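Local structure of dephospho-CoA kinase (Mycobacterium paratuberculosis, 6N39) at residues 268-274 / 337-343; 249-254 / 354-358; 134-140 / 177-183; 34-39 / 114-119. The protein probably catalyses the last step of coenzyme A biosynthesis, the ATP-dependent phosphorylation of the 3'-hydroxyl group of dephospho-CoA. One frame throughout, in Å; residues are numbered along the deposited sequence.

Contact 1: 268-274 / 337-343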
loop_
_atom_site.group_PDB
_atom_site.type_symbol
_atom_site.label_atom_id
_atom_site.label_comp_id
_atom_site.label_asym_id
_atom_site.label_seq_id
_atom_site.Cartn_x
_atom_site.Cartn_y
_atom_site.Cartn_z
ATOM N N ASP A 268 14.225 5.899 -9.485
ATOM C CA ASP A 268 13.487 4.907 -8.683
ATOM C C ASP A 268 12.348 5.584 -7.909
ATOM O O ASP A 268 12.341 5.711 -6.683
ATOM C CB ASP A 268 14.423 4.141 -7.752
ATOM C CG ASP A 268 13.774 2.844 -7.203
ATOM O OD1 ASP A 268 12.529 2.729 -7.213
ATOM O OD2 ASP A 268 14.508 1.945 -6.757
ATOM N N VAL A 269 11.345 6.002 -8.662
ATOM C CA VAL A 269 10.114 6.525 -8.090
ATOM C C VAL A 269 8.967 6.002 -8.945
ATOM O O VAL A 269 9.044 6.018 -10.178
ATOM C CB VAL A 269 10.130 8.067 -8.014
ATOM C CG1 VAL A 269 10.564 8.657 -9.330
ATOM C CG2 VAL A 269 8.761 8.611 -7.580
ATOM N N ILE A 270 7.934 5.484 -8.302
ATOM C CA ILE A 270 6.809 4.894 -9.020
ATOM C C ILE A 270 5.756 5.969 -9.258
ATOM O O ILE A 270 5.310 6.627 -8.314
ATOM C CB ILE A 270 6.230 3.703 -8.234
ATOM C CG1 ILE A 270 7.229 2.536 -8.280
ATOM C CG2 ILE A 270 4.866 3.287 -8.800
ATOM C CD1 ILE A 270 6.762 1.286 -7.556
ATOM N N ASP A 271 5.347 6.157 -10.516
ATOM C CA ASP A 271 4.282 7.109 -10.830
ATOM C C ASP A 271 2.959 6.387 -11.018
ATOM O O ASP A 271 2.888 5.388 -11.748
ATOM C CB ASP A 271 4.595 7.919 -12.089
ATOM C CG ASP A 271 5.769 8.846 -11.890
ATOM O OD1 ASP A 271 6.913 8.374 -12.017
ATOM O OD2 ASP A 271 5.530 10.035 -11.603
ATOM N N ILE A 272 1.912 6.935 -10.395
ATOM C CA ILE A 272 0.544 6.444 -10.484
ATOM C C ILE A 272 -0.352 7.596 -10.916
ATOM O O ILE A 272 -0.175 8.722 -10.452
ATOM C CB ILE A 272 0.041 5.915 -9.125
ATOM C CG1 ILE A 272 1.005 4.881 -8.536
ATOM C CG2 ILE A 272 -1.379 5.365 -9.291
ATOM C CD1 ILE A 272 1.134 3.595 -9.395
ATOM N N GLN A 273 -1.339 7.323 -11.765
ATOM C CA GLN A 273 -2.360 8.320 -12.062
ATOM C C GLN A 273 -3.713 7.836 -11.556
ATOM O O GLN A 273 -4.151 6.736 -11.905
ATOM C CB GLN A 273 -2.439 8.610 -13.568
ATOM C CG GLN A 273 -3.531 9.630 -13.897
ATOM C CD GLN A 273 -3.560 10.005 -15.358
ATOM O OE1 GLN A 273 -3.034 11.053 -15.748
ATOM N NE2 GLN A 273 -4.184 9.150 -16.189
ATOM N N ILE A 274 -4.371 8.663 -10.749
ATOM C CA ILE A 274 -5.785 8.509 -10.428
ATOM C C ILE A 274 -6.573 9.423 -11.358
ATOM O O ILE A 274 -6.357 10.650 -11.364
ATOM C CB ILE A 274 -6.067 8.865 -8.960
ATOM C CG1 ILE A 274 -5.217 8.007 -8.006
ATOM C CG2 ILE A 274 -7.558 8.723 -8.665
ATOM C CD1 ILE A 274 -5.347 8.450 -6.535
ATOM N N ARG A 337 9.617 3.642 -0.293
ATOM C CA ARG A 337 8.939 3.476 -1.583
ATOM C C ARG A 337 8.474 4.829 -2.112
ATOM O O ARG A 337 7.269 5.131 -2.150
ATOM C CB ARG A 337 7.762 2.505 -1.443
ATOM C CG ARG A 337 6.998 2.190 -2.762
ATOM C CD ARG A 337 7.918 1.706 -3.892
ATOM N NE ARG A 337 8.580 2.827 -4.576
ATOM C CZ ARG A 337 9.702 2.702 -5.276
ATOM N NH1 ARG A 337 10.291 1.506 -5.389
ATOM N NH2 ARG A 337 10.254 3.768 -5.839
ATOM N N PRO A 338 9.406 5.675 -2.550
ATOM C CA PRO A 338 9.004 6.927 -3.201
ATOM C C PRO A 338 8.019 6.669 -4.333
ATOM O O PRO A 338 8.204 5.765 -5.157
ATOM C CB PRO A 338 10.329 7.504 -3.709
ATOM C CG PRO A 338 11.371 6.935 -2.761
ATOM C CD PRO A 338 10.873 5.532 -2.474
ATOM N N THR A 339 6.964 7.486 -4.362
ATOM C CA THR A 339 5.806 7.316 -5.231
ATOM C C THR A 339 5.215 8.691 -5.519
ATOM O O THR A 339 4.981 9.458 -4.584
ATOM C CB THR A 339 4.717 6.457 -4.551
ATOM O OG1 THR A 339 5.275 5.266 -3.991
ATOM C CG2 THR A 339 3.601 6.100 -5.519
ATOM N N ASN A 340 4.945 8.987 -6.785
ATOM C CA ASN A 340 4.160 10.154 -7.170
ATOM C C ASN A 340 2.749 9.720 -7.536
ATOM O O ASN A 340 2.567 8.741 -8.259
ATOM C CB ASN A 340 4.779 10.876 -8.376
ATOM C CG ASN A 340 6.113 11.461 -8.079
ATOM O OD1 ASN A 340 6.359 11.944 -6.975
ATOM N ND2 ASN A 340 7.000 11.442 -9.072
ATOM N N VAL A 341 1.748 10.449 -7.051
ATOM C CA VAL A 341 0.353 10.128 -7.339
ATOM C C VAL A 341 -0.264 11.352 -8.006
ATOM O O VAL A 341 -0.637 12.320 -7.333
ATOM C CB VAL A 341 -0.427 9.725 -6.080
ATOM C CG1 VAL A 341 -1.888 9.418 -6.414
ATOM C CG2 VAL A 341 0.206 8.500 -5.426
ATOM N N HIS A 342 -0.378 11.314 -9.328
ATOM C CA HIS A 342 -0.976 12.399 -10.098
ATOM C C HIS A 342 -2.486 12.201 -10.143
ATOM O O HIS A 342 -2.958 11.103 -10.434
ATOM C CB HIS A 342 -0.410 12.423 -11.528
ATOM C CG HIS A 342 1.089 12.390 -11.596
ATOM N ND1 HIS A 342 1.855 13.532 -11.691
ATOM C CD2 HIS A 342 1.961 11.354 -11.607
ATOM C CE1 HIS A 342 3.136 13.203 -11.739
ATOM N NE2 HIS A 342 3.228 11.887 -11.687
ATOM N N ILE A 343 -3.244 13.259 -9.895
ATOM C CA ILE A 343 -4.703 13.199 -9.943
ATOM C C ILE A 343 -5.142 14.103 -11.083
ATOM O O ILE A 343 -4.967 15.331 -11.010
ATOM C CB ILE A 343 -5.338 13.639 -8.621
ATOM C CG1 ILE A 343 -4.662 12.924 -7.440
ATOM C CG2 ILE A 343 -6.849 13.377 -8.640
ATOM C CD1 ILE A 343 -5.279 13.273 -6.113
HETATM O O HOH W 1 12.563 -0.559 -6.087
#
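Arg-337 leaves its backbone with CG anti to the backbone N (chi1 -177°), then bends at chi2 and chi3, which folds its guanidinium back over the neighbouring strand toward Asp-268. Asp-271 and His-342 project from the same face of neighbouring strands, and with CG beside the backbone N in each (chi1 -67° and -50°) carboxylate and ring come within bonding distance. The two strands, 270-274 and 339-343, are the parallel central pair of the mixed sheet in the C-terminal UPF0157 (GrpB) domain. NH1 and NH2 of Arg-337 converge on Asp-268 OD1, the closer being NH2 at 2.9 Å, while Ile-270 CG1 lies 3.8 Å above the centre of the guanidinium plane. NE and NH2 also hold Pro-338 O, which accepts a third bond from Ile-270 N; Gln-231 binds NH1 from outside. On the face away from Asp-271 and His-342, which Ile-270 shares, Ile-274 CD1 packs 3.6 Å from Val-341 CG1. Lys-327 meets the far nitrogen of His-342, ND1. Two donors hold Asp-271 OD2: Asn-340 ND2 approaches at 3.2 Å from above the carboxylate plane, and His-342, its ring nearly coplanar with the carboxylate, brings NE2 to the anti lone pair of OD2 at 3.0 Å.

Contact 2: 249-254 / 354-358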
loop_
_atom_site.group_PDB
_atom_site.type_symbol
_atom_site.label_atom_id
_atom_site.label_comp_id
_atom_site.label_asym_id
_atom_site.label_seq_id
_atom_site.Cartn_x
_atom_site.Cartn_y
_atom_site.Cartn_z
ATOM N N ARG A 249 -10.478 5.404 -12.604
ATOM C CA ARG A 249 -9.495 4.368 -12.898
ATOM C C ARG A 249 -8.190 4.792 -12.252
ATOM O O ARG A 249 -7.988 5.970 -11.932
ATOM C CB ARG A 249 -9.321 4.128 -14.411
ATOM C CG ARG A 249 -8.927 5.358 -15.223
ATOM C CD ARG A 249 -8.852 5.048 -16.746
ATOM N NE ARG A 249 -7.696 4.208 -17.049
ATOM C CZ ARG A 249 -7.439 3.663 -18.232
ATOM N NH1 ARG A 249 -8.239 3.884 -19.273
ATOM N NH2 ARG A 249 -6.362 2.902 -18.378
ATOM N N VAL A 250 -7.320 3.815 -12.015
ATOM C CA VAL A 250 -6.033 4.057 -11.367
ATOM C C VAL A 250 -4.992 3.263 -12.137
ATOM O O VAL A 250 -5.207 2.081 -12.413
ATOM C CB VAL A 250 -6.047 3.642 -9.883
ATOM C CG1 VAL A 250 -4.703 3.966 -9.201
ATOM C CG2 VAL A 250 -7.207 4.314 -9.151
ATOM N N ASP A 251 -3.884 3.905 -12.511
ATOM C CA ASP A 251 -2.977 3.281 -13.473
ATOM C C ASP A 251 -1.523 3.539 -13.109
ATOM O O ASP A 251 -1.155 4.651 -12.729
ATOM C CB ASP A 251 -3.214 3.800 -14.896
ATOM C CG ASP A 251 -4.611 3.495 -15.411
ATOM O OD1 ASP A 251 -4.788 2.433 -16.050
ATOM O OD2 ASP A 251 -5.531 4.319 -15.184
ATOM N N HIS A 252 -0.694 2.515 -13.286
ATOM C CA HIS A 252 0.756 2.641 -13.196
ATOM C C HIS A 252 1.259 3.297 -14.482
ATOM O O HIS A 252 0.989 2.798 -15.575
ATOM C CB HIS A 252 1.347 1.242 -13.000
ATOM C CG HIS A 252 2.835 1.199 -12.799
ATOM N ND1 HIS A 252 3.562 0.038 -12.964
ATOM C CD2 HIS A 252 3.731 2.152 -12.450
ATOM C CE1 HIS A 252 4.838 0.276 -12.715
ATOM N NE2 HIS A 252 4.969 1.551 -12.402
ATOM N N VAL A 253 1.944 4.434 -14.372
ATOM C CA VAL A 253 2.383 5.178 -15.545
ATOM C C VAL A 253 3.868 5.506 -15.406
ATOM O O VAL A 253 4.508 5.174 -14.410
ATOM C CB VAL A 253 1.554 6.462 -15.756
ATOM C CG1 VAL A 253 0.077 6.105 -15.986
ATOM C CG2 VAL A 253 1.694 7.382 -14.529
ATOM N N GLY A 254 4.406 6.184 -16.413
ATOM C CA GLY A 254 5.776 6.643 -16.330
ATOM C C GLY A 254 6.781 5.541 -16.609
ATOM O O GLY A 254 6.448 4.425 -17.029
ATOM N N ALA A 354 -0.620 10.760 -20.023
ATOM C CA ALA A 354 0.067 9.867 -19.083
ATOM C C ALA A 354 -0.124 8.394 -19.460
ATOM O O ALA A 354 0.798 7.575 -19.311
ATOM C CB ALA A 354 -0.417 10.125 -17.648
ATOM N N LEU A 355 -1.314 8.037 -19.951
ATOM C CA LEU A 355 -1.577 6.664 -20.394
ATOM C C LEU A 355 -0.934 6.385 -21.758
ATOM O O LEU A 355 -0.318 5.313 -21.990
ATOM C CB LEU A 355 -3.098 6.445 -20.445
ATOM C CG LEU A 355 -3.881 6.667 -19.134
ATOM C CD1 LEU A 355 -5.376 6.563 -19.347
ATOM C CD2 LEU A 355 -3.467 5.664 -18.041
ATOM N N LEU A 356 -1.052 7.366 -22.663
ATOM C CA LEU A 356 -0.518 7.201 -24.010
ATOM C C LEU A 356 0.996 7.004 -23.983
ATOM O O LEU A 356 1.533 6.216 -24.759
ATOM C CB LEU A 356 -0.881 8.418 -24.868
ATOM C CG LEU A 356 -0.197 8.521 -26.241
ATOM C CD1 LEU A 356 -0.518 7.299 -27.112
ATOM C CD2 LEU A 356 -0.573 9.825 -27.004
ATOM N N PHE A 357 1.698 7.755 -23.135
ATOM C CA PHE A 357 3.162 7.731 -23.114
ATOM C C PHE A 357 3.677 6.326 -22.853
ATOM O O PHE A 357 4.592 5.846 -23.541
ATOM C CB PHE A 357 3.640 8.729 -22.044
ATOM C CG PHE A 357 5.130 8.977 -22.009
ATOM C CD1 PHE A 357 5.758 9.719 -22.992
ATOM C CD2 PHE A 357 5.885 8.514 -20.945
ATOM C CE1 PHE A 357 7.124 9.967 -22.935
ATOM C CE2 PHE A 357 7.239 8.772 -20.871
ATOM C CZ PHE A 357 7.860 9.497 -21.873
ATOM N N VAL A 358 3.051 5.626 -21.898
ATOM C CA VAL A 358 3.417 4.235 -21.630
ATOM C C VAL A 358 3.167 3.362 -22.852
ATOM O O VAL A 358 4.038 2.576 -23.261
ATOM C CB VAL A 358 2.653 3.700 -20.407
ATOM C CG1 VAL A 358 2.979 2.228 -20.200
ATOM C CG2 VAL A 358 3.010 4.511 -19.175
HETATM O O HOH W 2 3.366 7.883 -18.482
#
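Leu-355 and Arg-249 approach from opposite directions, and the leucine sets CD1 over the centre of one guanidinium face, 3.7 Å from Arg-249 CZ. The other methyl, CD2, serves Asp-251, whose side chain crosses that of Leu-355 at about a right angle and brings Asp-251 CG to 3.6 Å from Leu-355 CD2. A single leucine fork thus lies against both halves of an ion pair. That pair is made within the strand: Arg-249 grips Asp-251 side-on, NE to OD2 and NH2 to OD1, the second bond 2.8 Å long and nearly straight at 174°. This two-point grip should fix the rotation of the guanidinium under the methyl, and NH1 has a further salt bridge to the C-terminal carboxylate of Pro-415. Here helix 349-363 lies across edge strand 249-253 of the mixed sheet of the UPF0157 domain, on the side from which Arg-249, Asp-251 and Val-253 project. Val-253 CG1 touches both Ala-354 O and Leu-355 CD2. With CG1 anti to the backbone N (chi1 176°), Val-358 has CG2 beside that N, which lays CG2 3.7 Å from Val-253 CA and also against Gly-254 N. Water 2 links the backbones, accepting from Gly-254 N at 2.9 Å and donating to Ala-354 O at 2.7 Å.

Contact 3: 134-140 / 177-183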
loop_
_atom_site.group_PDB
_atom_site.type_symbol
_atom_site.label_atom_id
_atom_site.label_comp_id
_atom_site.label_asym_id
_atom_site.label_seq_id
_atom_site.Cartn_x
_atom_site.Cartn_y
_atom_site.Cartn_z
ATOM N N LEU A 134 0.798 0.468 4.897
ATOM C CA LEU A 134 2.021 -0.315 4.982
ATOM C C LEU A 134 1.681 -1.658 5.619
ATOM O O LEU A 134 0.963 -1.701 6.614
ATOM C CB LEU A 134 3.067 0.412 5.822
ATOM C CG LEU A 134 4.481 -0.144 5.869
ATOM C CD1 LEU A 134 5.205 0.177 4.572
ATOM C CD2 LEU A 134 5.207 0.465 7.061
ATOM N N VAL A 135 2.211 -2.739 5.056
ATOM C CA VAL A 135 1.967 -4.084 5.557
ATOM C C VAL A 135 3.312 -4.766 5.800
ATOM O O VAL A 135 4.179 -4.780 4.913
ATOM C CB VAL A 135 1.095 -4.905 4.580
ATOM C CG1 VAL A 135 0.929 -6.343 5.063
ATOM C CG2 VAL A 135 -0.307 -4.262 4.413
ATOM N N VAL A 136 3.480 -5.317 7.004
ATOM C CA VAL A 136 4.662 -6.087 7.392
ATOM C C VAL A 136 4.259 -7.547 7.536
ATOM O O VAL A 136 3.289 -7.868 8.236
ATOM C CB VAL A 136 5.268 -5.576 8.711
ATOM C CG1 VAL A 136 6.547 -6.358 9.051
ATOM C CG2 VAL A 136 5.569 -4.123 8.604
ATOM N N ILE A 137 4.987 -8.436 6.881
ATOM C CA ILE A 137 4.706 -9.860 7.008
ATOM C C ILE A 137 5.989 -10.559 7.414
ATOM O O ILE A 137 7.038 -10.342 6.797
ATOM C CB ILE A 137 4.128 -10.446 5.711
ATOM C CG1 ILE A 137 2.923 -9.603 5.274
ATOM C CG2 ILE A 137 3.735 -11.895 5.928
ATOM C CD1 ILE A 137 2.100 -10.189 4.167
ATOM N N VAL A 138 5.916 -11.367 8.476
ATOM C CA VAL A 138 7.061 -12.124 8.961
ATOM C C VAL A 138 6.973 -13.528 8.386
ATOM O O VAL A 138 5.873 -14.070 8.209
ATOM C CB VAL A 138 7.124 -12.128 10.504
ATOM C CG1 VAL A 138 5.891 -12.772 11.119
ATOM C CG2 VAL A 138 8.362 -12.831 10.973
ATOM N N TYR A 139 8.121 -14.100 8.035
ATOM C CA TYR A 139 8.158 -15.467 7.532
ATOM C C TYR A 139 9.386 -16.166 8.096
ATOM O O TYR A 139 10.244 -15.545 8.729
ATOM C CB TYR A 139 8.161 -15.514 5.993
ATOM C CG TYR A 139 9.435 -14.978 5.375
ATOM C CD1 TYR A 139 9.624 -13.614 5.232
ATOM C CD2 TYR A 139 10.451 -15.841 4.944
ATOM C CE1 TYR A 139 10.784 -13.105 4.678
ATOM C CE2 TYR A 139 11.621 -15.343 4.386
ATOM C CZ TYR A 139 11.776 -13.968 4.252
ATOM O OH TYR A 139 12.923 -13.439 3.697
ATOM N N ALA A 140 9.464 -17.473 7.860
ATOM C CA ALA A 140 10.561 -18.289 8.357
ATOM C C ALA A 140 10.603 -19.585 7.566
ATOM O O ALA A 140 9.579 -20.032 7.037
ATOM C CB ALA A 140 10.413 -18.596 9.852
ATOM N N ALA A 177 3.201 -7.898 0.780
ATOM C CA ALA A 177 4.039 -7.378 1.859
ATOM C C ALA A 177 4.836 -6.161 1.388
ATOM O O ALA A 177 5.640 -6.260 0.453
ATOM C CB ALA A 177 5.004 -8.449 2.365
ATOM N N ASP A 178 4.646 -5.023 2.060
ATOM C CA ASP A 178 5.574 -3.912 1.848
ATOM C C ASP A 178 6.912 -4.205 2.493
ATOM O O ASP A 178 7.965 -3.827 1.960
ATOM C CB ASP A 178 5.001 -2.620 2.410
ATOM C CG ASP A 178 3.713 -2.233 1.729
ATOM O OD1 ASP A 178 3.779 -1.765 0.577
ATOM O OD2 ASP A 178 2.636 -2.468 2.314
ATOM N N ILE A 179 6.888 -4.872 3.645
ATOM C CA ILE A 179 8.103 -5.260 4.351
ATOM C C ILE A 179 8.025 -6.760 4.606
ATOM O O ILE A 179 7.059 -7.245 5.209
ATOM C CB ILE A 179 8.284 -4.479 5.660
ATOM C CG1 ILE A 179 8.430 -2.974 5.356
ATOM C CG2 ILE A 179 9.489 -4.994 6.410
ATOM C CD1 ILE A 179 8.267 -2.078 6.562
ATOM N N TRP A 180 9.018 -7.482 4.115
ATOM C CA TRP A 180 9.070 -8.941 4.078
ATOM C C TRP A 180 10.205 -9.325 5.017
ATOM O O TRP A 180 11.377 -9.169 4.670
ATOM C CB TRP A 180 9.321 -9.392 2.643
ATOM C CG TRP A 180 9.342 -10.853 2.366
ATOM C CD1 TRP A 180 10.353 -11.556 1.780
ATOM C CD2 TRP A 180 8.290 -11.791 2.610
ATOM N NE1 TRP A 180 10.004 -12.880 1.661
ATOM C CE2 TRP A 180 8.741 -13.049 2.164
ATOM C CE3 TRP A 180 7.015 -11.691 3.173
ATOM C CZ2 TRP A 180 7.966 -14.195 2.269
ATOM C CZ3 TRP A 180 6.248 -12.827 3.271
ATOM C CH2 TRP A 180 6.724 -14.064 2.821
ATOM N N LEU A 181 9.868 -9.830 6.201
ATOM C CA LEU A 181 10.802 -9.859 7.319
ATOM C C LEU A 181 11.092 -11.302 7.725
ATOM O O LEU A 181 10.188 -12.032 8.143
ATOM C CB LEU A 181 10.216 -9.036 8.466
ATOM C CG LEU A 181 11.147 -8.395 9.464
ATOM C CD1 LEU A 181 10.421 -7.294 10.209
ATOM C CD2 LEU A 181 11.609 -9.481 10.408
ATOM N N ASP A 182 12.361 -11.702 7.614
ATOM C CA ASP A 182 12.774 -13.086 7.805
ATOM C C ASP A 182 13.058 -13.334 9.282
ATOM O O ASP A 182 13.931 -12.689 9.870
ATOM C CB ASP A 182 14.005 -13.390 6.946
ATOM C CG ASP A 182 14.419 -14.868 6.989
ATOM O OD1 ASP A 182 13.881 -15.653 7.797
ATOM O OD2 ASP A 182 15.304 -15.250 6.199
ATOM N N ASN A 183 12.317 -14.266 9.881
ATOM C CA ASN A 183 12.521 -14.627 11.279
ATOM C C ASN A 183 13.021 -16.063 11.379
ATOM O O ASN A 183 12.510 -16.859 12.175
ATOM C CB ASN A 183 11.229 -14.437 12.089
ATOM C CG ASN A 183 11.409 -14.739 13.577
ATOM O OD1 ASN A 183 12.471 -14.493 14.147
ATOM N ND2 ASN A 183 10.376 -15.299 14.200
HETATM O O HOH W 3 13.478 -10.695 3.361
#
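Val-135 O accepts a bond of 3.0 Å from Ile-179 N and a weak, bent one from Asp-178 N where the two strands begin to pair. The Asp-178 carboxylate turns back to the same residue, OD2 taking Val-135 N at 2.8 Å on its anti side, while OD1 forms a salt bridge with Arg-238 in the C-terminal region. Bonds then alternate between the strands as far as Asn-183 N to Tyr-139 O, at 2.7 Å and 170°. One face of the sheet carries a layered stack. Tyr-139 has CG between its backbone N and carbonyl carbon (chi1 68°), which swings the ring across to the neighbouring strand, over the five-membered ring of Trp-180, as an offset stack with centroids 3.9 Å apart and planes 13° from parallel. Asp-182 CA makes a CH-pi contact with the opposite face of the tyrosine, 3.9 Å from its ring centroid. Water 3 links Tyr-139 OH to Trp-180 O, and Ile-137 CG2 meets the tryptophan edge at CZ3, 3.8 Å away. Val-136 packs against Ile-179 and Leu-181 on the other face, where helix 187-210 covers the latter two. Asn-183 ND2 bonds Ala-20 O of the predicted ATP-binding loop. Strand 179-182 thus closes one edge of the five-stranded parallel sheet, in the 2-3-1-4-5 order of a P-loop kinase core.

Contact 4: 34-39 / 114-119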
loop_
_atom_site.group_PDB
_atom_site.type_symbol
_atom_site.label_atom_id
_atom_site.label_comp_id
_atom_site.label_asym_id
_atom_site.label_seq_id
_atom_site.Cartn_x
_atom_site.Cartn_y
_atom_site.Cartn_z
ATOM N N ALA A 34 5.603 1.225 19.564
ATOM C CA ALA A 34 4.370 1.111 18.787
ATOM C C ALA A 34 3.191 0.687 19.669
ATOM O O ALA A 34 3.358 0.070 20.726
ATOM C CB ALA A 34 4.540 0.100 17.656
ATOM N N VAL A 35 1.984 1.012 19.206
ATOM C CA VAL A 35 0.733 0.592 19.839
ATOM C C VAL A 35 0.229 -0.651 19.119
ATOM O O VAL A 35 -0.016 -0.613 17.905
ATOM C CB VAL A 35 -0.324 1.706 19.789
ATOM C CG1 VAL A 35 -1.668 1.193 20.302
ATOM C CG2 VAL A 35 0.150 2.913 20.591
ATOM N N ILE A 36 0.041 -1.742 19.865
ATOM C CA ILE A 36 -0.364 -3.031 19.301
ATOM C C ILE A 36 -1.875 -3.207 19.446
ATOM O O ILE A 36 -2.391 -3.278 20.566
ATOM C CB ILE A 36 0.363 -4.200 19.990
ATOM C CG1 ILE A 36 1.894 -4.011 19.964
ATOM C CG2 ILE A 36 -0.087 -5.529 19.361
ATOM C CD1 ILE A 36 2.466 -3.595 18.610
ATOM N N VAL A 37 -2.586 -3.343 18.327
ATOM C CA VAL A 37 -3.996 -3.715 18.339
ATOM C C VAL A 37 -4.097 -5.157 17.856
ATOM O O VAL A 37 -3.891 -5.448 16.671
ATOM C CB VAL A 37 -4.851 -2.770 17.482
ATOM C CG1 VAL A 37 -6.297 -3.254 17.441
ATOM C CG2 VAL A 37 -4.782 -1.368 18.050
ATOM N N ASP A 38 -4.436 -6.064 18.768
ATOM C CA ASP A 38 -4.507 -7.496 18.486
ATOM C C ASP A 38 -5.962 -7.930 18.650
ATOM O O ASP A 38 -6.450 -8.089 19.775
ATOM C CB ASP A 38 -3.561 -8.261 19.413
ATOM C CG ASP A 38 -3.443 -9.740 19.060
ATOM O OD1 ASP A 38 -4.452 -10.359 18.677
ATOM O OD2 ASP A 38 -2.326 -10.283 19.186
ATOM N N GLY A 39 -6.651 -8.129 17.524
ATOM C CA GLY A 39 -8.076 -8.415 17.573
ATOM C C GLY A 39 -8.411 -9.683 18.338
ATOM O O GLY A 39 -9.423 -9.745 19.042
ATOM N N SER A 114 1.263 8.318 18.042
ATOM C CA SER A 114 1.536 6.889 18.038
ATOM C C SER A 114 1.448 6.301 16.630
ATOM O O SER A 114 0.745 6.812 15.747
ATOM C CB SER A 114 0.551 6.157 18.946
ATOM O OG SER A 114 0.714 6.541 20.296
ATOM N N VAL A 115 2.173 5.196 16.433
ATOM C CA VAL A 115 1.990 4.313 15.285
ATOM C C VAL A 115 1.223 3.088 15.765
ATOM O O VAL A 115 1.583 2.490 16.787
ATOM C CB VAL A 115 3.340 3.905 14.671
ATOM C CG1 VAL A 115 3.113 2.953 13.504
ATOM C CG2 VAL A 115 4.170 5.155 14.271
ATOM N N VAL A 116 0.170 2.708 15.042
ATOM C CA VAL A 116 -0.691 1.594 15.437
ATOM C C VAL A 116 -0.323 0.390 14.582
ATOM O O VAL A 116 -0.399 0.452 13.351
ATOM C CB VAL A 116 -2.183 1.943 15.273
ATOM C CG1 VAL A 116 -3.070 0.744 15.640
ATOM C CG2 VAL A 116 -2.544 3.137 16.136
ATOM N N VAL A 117 0.063 -0.707 15.222
ATOM C CA VAL A 117 0.345 -1.953 14.520
ATOM C C VAL A 117 -0.807 -2.918 14.774
ATOM O O VAL A 117 -1.068 -3.294 15.925
ATOM C CB VAL A 117 1.684 -2.557 14.971
ATOM C CG1 VAL A 117 1.907 -3.926 14.300
ATOM C CG2 VAL A 117 2.813 -1.603 14.642
ATOM N N GLU A 118 -1.495 -3.338 13.710
ATOM C CA GLU A 118 -2.660 -4.207 13.834
ATOM C C GLU A 118 -2.314 -5.626 13.393
ATOM O O GLU A 118 -2.016 -5.865 12.216
ATOM C CB GLU A 118 -3.827 -3.667 13.009
ATOM C CG GLU A 118 -4.112 -2.205 13.253
ATOM C CD GLU A 118 -5.565 -1.846 12.995
ATOM O OE1 GLU A 118 -6.450 -2.658 13.352
ATOM O OE2 GLU A 118 -5.814 -0.752 12.440
ATOM N N ASP A 119 -2.394 -6.562 14.335
ATOM C CA ASP A 119 -2.149 -7.978 14.081
ATOM C C ASP A 119 -3.427 -8.597 13.528
ATOM O O ASP A 119 -4.419 -8.752 14.247
ATOM C CB ASP A 119 -1.704 -8.664 15.371
ATOM C CG ASP A 119 -1.306 -10.126 15.174
ATOM O OD1 ASP A 119 -1.872 -10.815 14.296
ATOM O OD2 ASP A 119 -0.420 -10.588 15.929
HETATM O O HOH W 4 -6.436 -6.871 14.952
HETATM O O HOH W 5 0.188 -9.465 18.118
#
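Four backbone hydrogen bonds join Val-35 and Val-37 to Val-115, Val-117 and Asp-119, the shortest being Val-117 N to Val-35 O at 2.7 Å. Apolar contacts occupy both faces. Val-37 has CG1 anti to the backbone N (chi1 176°), and its other branch, CG2, slants across to Val-116 CG1 at 3.6 Å; on the reverse, Ile-36 and Val-117 lie side by side, with CD1 of the isoleucine 3.9 Å from CB of the valine. Helix 22-31 packs on Ile-36. The pair forms one edge of the parallel sheet of the P-loop kinase domain, strand 35-38 being outermost and 115-119 next to the central strand 10-16, and Asp-119 at the C-terminal end of its strand reaches the predicted nucleotide-binding loop. Among the charged groups, Asp-38 and Asp-119 point the same way, with Asp-38 OD2 3.8 Å from Asp-119 OD2. Water 5 sits between them, 2.9 Å from Asp-38 OD2; its leg to Asp-119 OD2 is doubtfully short. Asp-119 OD1 makes a salt bridge with Lys-22, a predicted ATP-binding residue. Asp-38 OD1 instead N-caps the following helix through Val-41 N. Water 4 links the strand ends, accepting from Gly-39 N at 2.9 Å and donating to Asp-119 O at 2.8 Å.

In the fold
Contacts 3 and 4 lie at the two edges of the parallel kinase sheet, their centres about 15 Å apart, with strand 10-16 between them. Contact 3 is the more buried, and its stacked aromatic rings contrast with the paired aspartates of contact 4; both reach the predicted ATP-binding loop. Contacts 1 and 2, each partly buried, belong to the UPF0157 domain and share its mixed sheet, touching through backbone bonds between strands 249-253 and 270-276. Contact 1 pairs strands inside that sheet and is rich in polar side-chain bonds, whereas contact 2 lays a helix on it with no direct hydrogen bond across. Contacts 2 and 3 lie on opposite sides of the chain's centre.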